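GTP binding regulator (Thermotoga maritima, PDB 1VR8) is of unknown function but folds like the Ran-binding protein Mog1p, so it may regulate a GTP-binding protein. Local coordinates at residues V85-K98 / T101-K114. Sequence-based numbering, arbitrary orientation. Where two conformers were deposited one is given.
Sequences VSIRSVLDLPNMGK and TVSNGKKIVAWWRK. With AZI (azide ion), chain C.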
# COMPACT_ATOMS: atom_id res chain seq x y z
N VAL A 85 15.84 5.61 -7.77
CA VAL A 85 15.14 5.13 -8.97
C VAL A 85 15.53 5.90 -10.24
O VAL A 85 15.97 7.06 -10.20
CB VAL A 85 13.59 5.11 -8.82
CG1 VAL A 85 13.18 4.51 -7.47
CG2 VAL A 85 12.98 6.48 -9.00
N SER A 86 15.39 5.22 -11.36
CA SER A 86 15.66 5.76 -12.67
C SER A 86 14.35 6.07 -13.39
O SER A 86 14.25 7.07 -14.07
CB SER A 86 16.49 4.75 -13.46
OG SER A 86 17.80 4.65 -12.92
N ILE A 87 13.36 5.21 -13.23
CA ILE A 87 12.07 5.36 -13.88
C ILE A 87 10.93 5.49 -12.87
O ILE A 87 10.88 4.84 -11.82
CB ILE A 87 11.77 4.17 -14.83
CG1 ILE A 87 10.54 4.42 -15.72
CG2 ILE A 87 11.55 2.88 -14.02
CD1 ILE A 87 10.74 5.48 -16.76
N ARG A 88 9.95 6.30 -13.23
CA ARG A 88 8.78 6.48 -12.40
C ARG A 88 7.55 6.82 -13.25
O ARG A 88 7.67 7.52 -14.25
CB ARG A 88 9.04 7.63 -11.43
CG ARG A 88 7.98 7.84 -10.37
CD ARG A 88 8.35 9.07 -9.53
NE ARG A 88 9.55 8.82 -8.72
CZ ARG A 88 9.55 8.29 -7.50
NH1 ARG A 88 8.43 7.96 -6.89
NH2 ARG A 88 10.72 8.10 -6.86
N SER A 89 6.39 6.34 -12.82
CA SER A 89 5.10 6.71 -13.42
C SER A 89 4.23 7.25 -12.29
O SER A 89 4.08 6.59 -11.26
CB SER A 89 4.42 5.51 -14.05
OG SER A 89 3.19 5.92 -14.64
N VAL A 90 3.63 8.42 -12.49
CA VAL A 90 2.90 9.09 -11.41
C VAL A 90 1.54 9.62 -11.88
O VAL A 90 1.47 10.37 -12.84
CB VAL A 90 3.69 10.31 -10.86
CG1 VAL A 90 3.05 10.84 -9.56
CG2 VAL A 90 5.14 9.93 -10.59
N LEU A 91 0.49 9.24 -11.15
CA LEU A 91 -0.84 9.85 -11.24
C LEU A 91 -1.04 10.63 -9.99
O LEU A 91 -0.99 10.07 -8.92
CB LEU A 91 -1.90 8.76 -11.31
CG LEU A 91 -3.35 9.25 -11.21
CD1 LEU A 91 -3.68 10.09 -12.39
CD2 LEU A 91 -4.28 8.02 -11.13
N ASP A 92 -1.23 11.93 -10.11
CA ASP A 92 -1.28 12.81 -8.94
C ASP A 92 -2.50 13.71 -9.07
O ASP A 92 -2.49 14.70 -9.79
CB ASP A 92 0.01 13.66 -8.90
CG ASP A 92 0.15 14.51 -7.63
OD1 ASP A 92 -0.77 14.61 -6.79
OD2 ASP A 92 1.22 15.15 -7.49
N LEU A 93 -3.57 13.34 -8.38
CA LEU A 93 -4.82 14.09 -8.43
C LEU A 93 -5.05 14.75 -7.08
O LEU A 93 -4.40 14.41 -6.09
CB LEU A 93 -5.97 13.13 -8.78
CG LEU A 93 -5.80 12.33 -10.06
CD1 LEU A 93 -6.95 11.33 -10.21
CD2 LEU A 93 -5.78 13.31 -11.21
N PRO A 94 -5.95 15.74 -7.02
CA PRO A 94 -6.14 16.39 -5.72
C PRO A 94 -6.47 15.44 -4.59
O PRO A 94 -5.94 15.59 -3.50
CB PRO A 94 -7.27 17.38 -5.99
CG PRO A 94 -7.14 17.71 -7.42
CD PRO A 94 -6.70 16.43 -8.08
N ASN A 95 -7.30 14.44 -4.87
CA ASN A 95 -7.83 13.59 -3.82
C ASN A 95 -7.34 12.16 -3.84
O ASN A 95 -7.81 11.33 -3.06
CB ASN A 95 -9.34 13.62 -3.95
CG ASN A 95 -9.90 14.99 -3.67
OD1 ASN A 95 -9.26 15.81 -2.97
ND2 ASN A 95 -11.08 15.26 -4.17
N MSE A 96 -6.42 11.84 -4.76
CA MSE A 96 -5.80 10.54 -4.76
C MSE A 96 -4.57 10.54 -5.62
O MSE A 96 -4.42 11.36 -6.49
CB MSE A 96 -6.74 9.42 -5.25
CG MSE A 96 -7.39 9.72 -6.53
SE MSE A 96 -7.98 8.01 -7.38
CE MSE A 96 -6.19 7.40 -7.99
N GLY A 97 -3.70 9.56 -5.37
CA GLY A 97 -2.50 9.42 -6.17
C GLY A 97 -1.99 8.00 -6.18
O GLY A 97 -2.25 7.22 -5.25
N LYS A 98 -1.25 7.68 -7.23
CA LYS A 98 -0.60 6.41 -7.37
C LYS A 98 0.70 6.62 -8.15
O LYS A 98 0.71 7.33 -9.14
CB LYS A 98 -1.49 5.45 -8.16
CG LYS A 98 -0.86 4.07 -8.37
CD LYS A 98 -1.76 3.18 -9.23
CE LYS A 98 -1.14 1.80 -9.43
NZ LYS A 98 -2.02 0.85 -10.19
N THR A 101 7.29 2.43 -9.55
CA THR A 101 8.69 2.61 -9.87
C THR A 101 9.44 1.29 -9.63
O THR A 101 8.85 0.28 -9.24
CB THR A 101 9.29 3.79 -9.04
OG1 THR A 101 10.61 4.07 -9.49
CG2 THR A 101 9.28 3.49 -7.56
N VAL A 102 10.73 1.33 -9.88
CA VAL A 102 11.59 0.17 -9.69
C VAL A 102 12.86 0.64 -9.00
O VAL A 102 13.43 1.61 -9.42
CB VAL A 102 11.97 -0.45 -11.05
CG1 VAL A 102 12.79 -1.70 -10.83
CG2 VAL A 102 10.72 -0.79 -11.81
N SER A 103 13.29 -0.07 -7.96
CA SER A 103 14.51 0.29 -7.24
C SER A 103 15.35 -0.96 -6.99
O SER A 103 14.90 -1.85 -6.31
CB SER A 103 14.17 0.93 -5.88
OG SER A 103 15.39 1.28 -5.22
N ASN A 104 16.52 -1.02 -7.59
CA ASN A 104 17.44 -2.16 -7.42
C ASN A 104 16.71 -3.50 -7.46
O ASN A 104 16.77 -4.32 -6.55
CB ASN A 104 18.27 -1.99 -6.15
CG ASN A 104 19.19 -0.74 -6.22
OD1 ASN A 104 19.70 -0.34 -7.28
ND2 ASN A 104 19.38 -0.12 -5.06
N GLY A 105 15.94 -3.69 -8.53
CA GLY A 105 15.28 -4.97 -8.77
C GLY A 105 13.89 -5.12 -8.21
O GLY A 105 13.21 -6.09 -8.55
N LYS A 106 13.49 -4.22 -7.31
CA LYS A 106 12.23 -4.33 -6.61
C LYS A 106 11.22 -3.37 -7.26
O LYS A 106 11.51 -2.19 -7.41
CB LYS A 106 12.39 -3.93 -5.13
CG LYS A 106 12.78 -5.08 -4.20
N LYS A 107 10.06 -3.89 -7.62
CA LYS A 107 8.93 -3.05 -8.04
C LYS A 107 8.33 -2.43 -6.79
O LYS A 107 8.22 -3.09 -5.76
CB LYS A 107 7.88 -3.87 -8.79
CG LYS A 107 6.74 -3.03 -9.36
CD LYS A 107 7.17 -2.33 -10.64
CE LYS A 107 6.41 -1.04 -10.86
N ILE A 108 7.92 -1.18 -6.90
CA ILE A 108 7.28 -0.44 -5.83
C ILE A 108 6.05 0.27 -6.40
O ILE A 108 6.13 0.99 -7.40
CB ILE A 108 8.22 0.61 -5.25
CG1 ILE A 108 9.50 -0.04 -4.67
CG2 ILE A 108 7.52 1.42 -4.18
CD1 ILE A 108 10.60 0.93 -4.44
N VAL A 109 4.91 0.03 -5.77
CA VAL A 109 3.67 0.70 -6.12
C VAL A 109 3.08 1.35 -4.86
O VAL A 109 2.92 0.69 -3.82
CB VAL A 109 2.68 -0.31 -6.71
CG1 VAL A 109 1.36 0.34 -7.01
CG2 VAL A 109 3.25 -1.01 -7.96
N ALA A 110 2.79 2.64 -4.91
CA ALA A 110 2.35 3.36 -3.72
C ALA A 110 1.13 4.20 -4.09
O ALA A 110 1.18 4.92 -5.10
CB ALA A 110 3.44 4.26 -3.20
N TRP A 111 0.08 4.14 -3.27
CA TRP A 111 -1.12 4.93 -3.56
C TRP A 111 -1.75 5.44 -2.27
O TRP A 111 -1.55 4.86 -1.19
CB TRP A 111 -2.11 4.12 -4.41
CG TRP A 111 -2.84 2.98 -3.76
CD1 TRP A 111 -4.09 3.02 -3.24
CD2 TRP A 111 -2.36 1.64 -3.52
NE1 TRP A 111 -4.43 1.81 -2.71
CE2 TRP A 111 -3.38 0.94 -2.87
CE3 TRP A 111 -1.16 0.98 -3.78
CZ2 TRP A 111 -3.26 -0.40 -2.51
CZ3 TRP A 111 -1.04 -0.35 -3.42
CH2 TRP A 111 -2.07 -1.01 -2.78
N TRP A 112 -2.46 6.55 -2.40
CA TRP A 112 -3.18 7.15 -1.30
C TRP A 112 -4.57 7.56 -1.77
O TRP A 112 -4.78 7.87 -2.95
CB TRP A 112 -2.43 8.34 -0.66
CG TRP A 112 -2.68 9.64 -1.37
CD1 TRP A 112 -2.03 10.10 -2.48
CD2 TRP A 112 -3.72 10.56 -1.10
NE1 TRP A 112 -2.58 11.27 -2.89
CE2 TRP A 112 -3.62 11.60 -2.05
CE3 TRP A 112 -4.70 10.66 -0.11
CZ2 TRP A 112 -4.48 12.70 -2.06
CZ3 TRP A 112 -5.55 11.76 -0.12
CH2 TRP A 112 -5.46 12.75 -1.10
N ARG A 113 -5.50 7.54 -0.82
CA ARG A 113 -6.83 8.07 -0.99
C ARG A 113 -7.46 8.18 0.39
O ARG A 113 -7.19 7.35 1.27
CB ARG A 113 -7.66 7.21 -1.93
CG ARG A 113 -8.98 7.87 -2.39
CD ARG A 113 -9.63 7.04 -3.51
NE ARG A 113 -10.83 7.66 -4.09
CZ ARG A 113 -12.05 7.64 -3.55
NH1 ARG A 113 -12.27 7.03 -2.39
NH2 ARG A 113 -13.07 8.23 -4.16
N LYS A 114 -8.28 9.19 0.58
CA LYS A 114 -8.89 9.48 1.87
C LYS A 114 -7.80 9.47 2.97
O LYS A 114 -6.85 10.24 2.88
CB LYS A 114 -10.03 8.49 2.16
CG LYS A 114 -11.20 8.56 1.15
CD LYS A 114 -11.91 9.89 1.17
CE LYS A 114 -13.16 9.90 0.25
NZ LYS A 114 -13.85 11.23 0.28
N1 AZI C . -15.70 11.08 -1.74
N2 AZI C . -16.30 11.92 -2.35
N3 AZI C . -16.99 12.40 -3.21
O HOH W 1 14.23 2.70 -11.64
O HOH W 2 -2.18 13.23 -5.02
O HOH W 3 -9.26 11.57 -0.79
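Gly97 and Trp112 form a hydrogen-bonded antiparallel pair: Gly97 N donates a hydrogen bond to Trp112 O (3.1 Å), and Trp112 N donates one to Gly97 O (2.9 Å). Glycine suits this place because Trp112, its CG wedged between backbone N and carbonyl carbon (chi1 85°), lays one indole face over Asn95 O and Met96 CA, the latter in a CH-pi contact; any side chain at Gly97 would crowd Trp112 NE1. Trp112 NE1 donates instead to a water (2.9 Å) within hydrogen-bonding distance of Asp92 OD1 and Leu93 O, so a buried indole N-H is satisfied. An alanine in place of Trp112 would probably leave this water without its N-H donor and the backbone at Asn95 and Met96 without its aromatic cover. Strands 88-92, 96-103 and 106-113 make a meander of two hairpins in an antiparallel sheet. A type I' turn from Ser103 to Lys106 closes the second; Asn104 and Gly105 adopt its left-handed backbone angles, and a CB on Gly105 would jam against the preceding carbonyl O. Helix 71-79 brings Trp75 against Trp112. Across the sheet from the indole, Met96 CB rests on Arg113 CG (3.9 Å), while extended Lys98, bonded to Tyr134 OH, passes Val109 CG1 with its CE (3.8 Å). Where central strand 96-103 runs beside the lead-in to strand 88-92, Thr101 OG1, anti to the backbone N (chi1 -172°), donates a very short bond to Ile87 O (2.5 Å), with Val85 CB against the same hydroxyl.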